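Local coordinates for HTH-type transcriptional activator AmpR (Citrobacter freundii, PDB 3KOS), which regulates transcription of the AmpC beta-lactamase gene as a LysR-type DNA-binding factor, this chain being its effector-binding domain, at residues C79-M83 and D178-Y182. Sequence-based numbering, arbitrary orientation.
Sequences CSALM and DLGSY
C79 and Y182 pair as antiparallel neighbours at the end of the pairing between strands 73-86 and 181-187, probably the crossover between the two subdomains, as in other LysR effector domains, a worked example of strands that part and let water continue the ladder. Y182 N donates to C79 O at 2.9 Å, nearly straight at 168°; the return bond from C79 N to Y182 O is weak, at 3.3 Å.

The Y182 side chain can be followed outward. CB sits 3.9 Å from C79 O, and chi1 of -69° sets CG beside its own backbone N, which brings the ring alongside A81. CD2 then lies 4.1 Å from C79 SG, an oblique sulfur-aromatic contact, while S80 O stands at the ring edge. CE2 meets A81 CB obliquely at 3.5 Å, and OH, at the tip, hydrogen-bonds a sulfonate oxygen of MES, probably from the crystallisation liquor. F22 and P156 also adjoin this side chain.

At A81 the backbones are joined through two waters. One accepts a hydrogen bond from A81 N and donates to G180 O; the other donates to A81 O and G180 O and accepts from L179 N. Within 178-182, D178 OD1 accepts from G180 N at 2.9 Å, closing an Asx turn. L82 CD2 packs 3.6 Å from D178 CB, and the side chains of selenomethionine M83, bent at chi3, and L179 cross at about a right angle, M83 CE 4.0 Å from L179 CD1.

Direct backbone hydrogen bonds thus give way to water bridges and apolar contacts. G180 O, buried and gripped by both waters, is satisfied without a direct bond to 79-83.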
ATOM      1  N   CYS A  79      16.016 -10.747   5.593  1.00 12.45           N
ATOM      2  CA  CYS A  79      15.328 -11.489   6.641  1.00 12.88           C
ATOM      3  C   CYS A  79      14.208 -12.343   6.057  1.00 14.45           C
ATOM      4  O   CYS A  79      13.789 -12.148   4.906  1.00 11.51           O
ATOM      5  CB  CYS A  79      14.774 -10.538   7.714  1.00 11.36           C
ATOM      6  SG  CYS A  79      13.357  -9.522   7.158  1.00 14.24           S
ATOM      7  N   SER A  80      13.726 -13.286   6.857  1.00 13.30           N
ATOM      8  CA  SER A  80      12.676 -14.189   6.402  1.00 13.05           C
ATOM      9  C   SER A  80      11.325 -13.483   6.352  1.00 12.87           C
ATOM     10  O   SER A  80      11.154 -12.403   6.920  1.00 11.44           O
ATOM     11  CB  SER A  80      12.609 -15.417   7.314  1.00 12.51           C
ATOM     12  OG  SER A  80      12.373 -15.021   8.656  1.00 14.56           O
ATOM     13  N   ALA A  81      10.362 -14.121   5.689  1.00  9.76           N
ATOM     14  CA  ALA A  81       9.046 -13.543   5.486  1.00 11.02           C
ATOM     15  C   ALA A  81       7.974 -14.625   5.546  1.00  9.55           C
ATOM     16  O   ALA A  81       7.065 -14.663   4.714  1.00 12.73           O
ATOM     17  CB  ALA A  81       8.997 -12.799   4.147  1.00 10.40           C
ATOM     18  N   LEU A  82       8.086 -15.502   6.543  1.00 11.11           N
ATOM     19  CA  LEU A  82       7.134 -16.594   6.714  1.00 12.78           C
ATOM     20  C   LEU A  82       5.701 -16.080   6.808  1.00 11.01           C
ATOM     21  O   LEU A  82       5.416 -15.133   7.538  1.00 11.49           O
ATOM     22  CB  LEU A  82       7.472 -17.408   7.959  1.00 11.78           C
ATOM     23  CG  LEU A  82       8.874 -18.030   7.946  1.00 15.80           C
ATOM     24  CD1 LEU A  82       9.052 -18.947   9.153  1.00 15.73           C
ATOM     25  CD2 LEU A  82       9.090 -18.802   6.658  1.00 12.79           C
HETATM   26  N   MSE A  83       4.805 -16.723   6.069  1.00  9.35           N
HETATM   27  CA  MSE A  83       3.417 -16.273   5.977  1.00 10.83           C
HETATM   28  C   MSE A  83       2.434 -17.183   6.688  1.00 12.32           C
HETATM   29  O   MSE A  83       2.601 -18.403   6.720  1.00 12.56           O
HETATM   30  CB  MSE A  83       2.994 -16.171   4.521  1.00 11.34           C
HETATM   31  CG  MSE A  83       3.852 -15.227   3.719  1.00 18.91           C
HETATM   32 SE   MSE A  83       3.298 -15.237   1.846  1.00 49.25          SE
HETATM   33  CE  MSE A  83       1.866 -16.538   1.945  1.00 19.80           C
ATOM     34  N   ASP A 178       6.905 -20.530   3.575  1.00 16.31           N
ATOM     35  CA  ASP A 178       7.922 -19.660   2.992  1.00 15.75           C
ATOM     36  C   ASP A 178       7.765 -19.645   1.480  1.00 17.25           C
ATOM     37  O   ASP A 178       8.027 -20.646   0.815  1.00 17.23           O
ATOM     38  CB  ASP A 178       9.315 -20.173   3.379  1.00 18.05           C
ATOM     39  CG  ASP A 178      10.449 -19.341   2.789  1.00 19.46           C
ATOM     40  OD1 ASP A 178      10.211 -18.457   1.941  1.00 17.95           O
ATOM     41  OD2 ASP A 178      11.609 -19.585   3.184  1.00 29.23           O
ATOM     42  N   LEU A 179       7.308 -18.518   0.941  1.00 13.39           N
ATOM     43  CA  LEU A 179       7.195 -18.354  -0.498  1.00 12.91           C
ATOM     44  C   LEU A 179       8.107 -17.222  -0.969  1.00 14.40           C
ATOM     45  O   LEU A 179       7.950 -16.701  -2.074  1.00 14.94           O
ATOM     46  CB  LEU A 179       5.745 -18.066  -0.899  1.00 15.84           C
ATOM     47  CG  LEU A 179       4.757 -19.171  -0.517  1.00 20.65           C
ATOM     48  CD1 LEU A 179       3.335 -18.827  -0.965  1.00 18.30           C
ATOM     49  CD2 LEU A 179       5.206 -20.496  -1.112  1.00 19.72           C
ATOM     50  N   GLY A 180       9.063 -16.854  -0.122  1.00 12.80           N
ATOM     51  CA  GLY A 180       9.983 -15.773  -0.429  1.00 13.95           C
ATOM     52  C   GLY A 180      10.495 -15.094   0.827  1.00 13.98           C
ATOM     53  O   GLY A 180       9.972 -15.322   1.922  1.00 11.90           O
ATOM     54  N   SER A 181      11.532 -14.268   0.675  1.00 11.32           N
ATOM     55  CA  SER A 181      12.112 -13.534   1.798  1.00 10.46           C
ATOM     56  C   SER A 181      12.341 -12.090   1.385  1.00 11.48           C
ATOM     57  O   SER A 181      12.034 -11.707   0.265  1.00 10.18           O
ATOM     58  CB  SER A 181      13.461 -14.146   2.199  1.00 13.23           C
ATOM     59  OG  SER A 181      13.313 -15.503   2.554  1.00 16.12           O
ATOM     60  N   TYR A 182      12.894 -11.283   2.283  1.00 10.27           N
ATOM     61  CA  TYR A 182      13.246  -9.918   1.907  1.00  8.79           C
ATOM     62  C   TYR A 182      14.724  -9.830   1.575  1.00  9.57           C
ATOM     63  O   TYR A 182      15.568 -10.377   2.294  1.00 10.39           O
ATOM     64  CB  TYR A 182      12.835  -8.908   2.991  1.00  8.26           C
ATOM     65  CG  TYR A 182      11.321  -8.783   3.083  1.00  7.29           C
ATOM     66  CD1 TYR A 182      10.604  -8.051   2.135  1.00  7.92           C
ATOM     67  CD2 TYR A 182      10.617  -9.418   4.093  1.00  9.37           C
ATOM     68  CE1 TYR A 182       9.220  -7.957   2.194  1.00  9.12           C
ATOM     69  CE2 TYR A 182       9.223  -9.332   4.164  1.00  8.61           C
ATOM     70  CZ  TYR A 182       8.535  -8.595   3.216  1.00 10.75           C
ATOM     71  OH  TYR A 182       7.151  -8.511   3.270  1.00 11.34           O
TER
HETATM   72  O   HOH W   1       7.235 -15.896   2.250  1.00 14.08           O
HETATM   73  O   HOH W   2      11.021 -16.477   4.376  1.00 17.30           O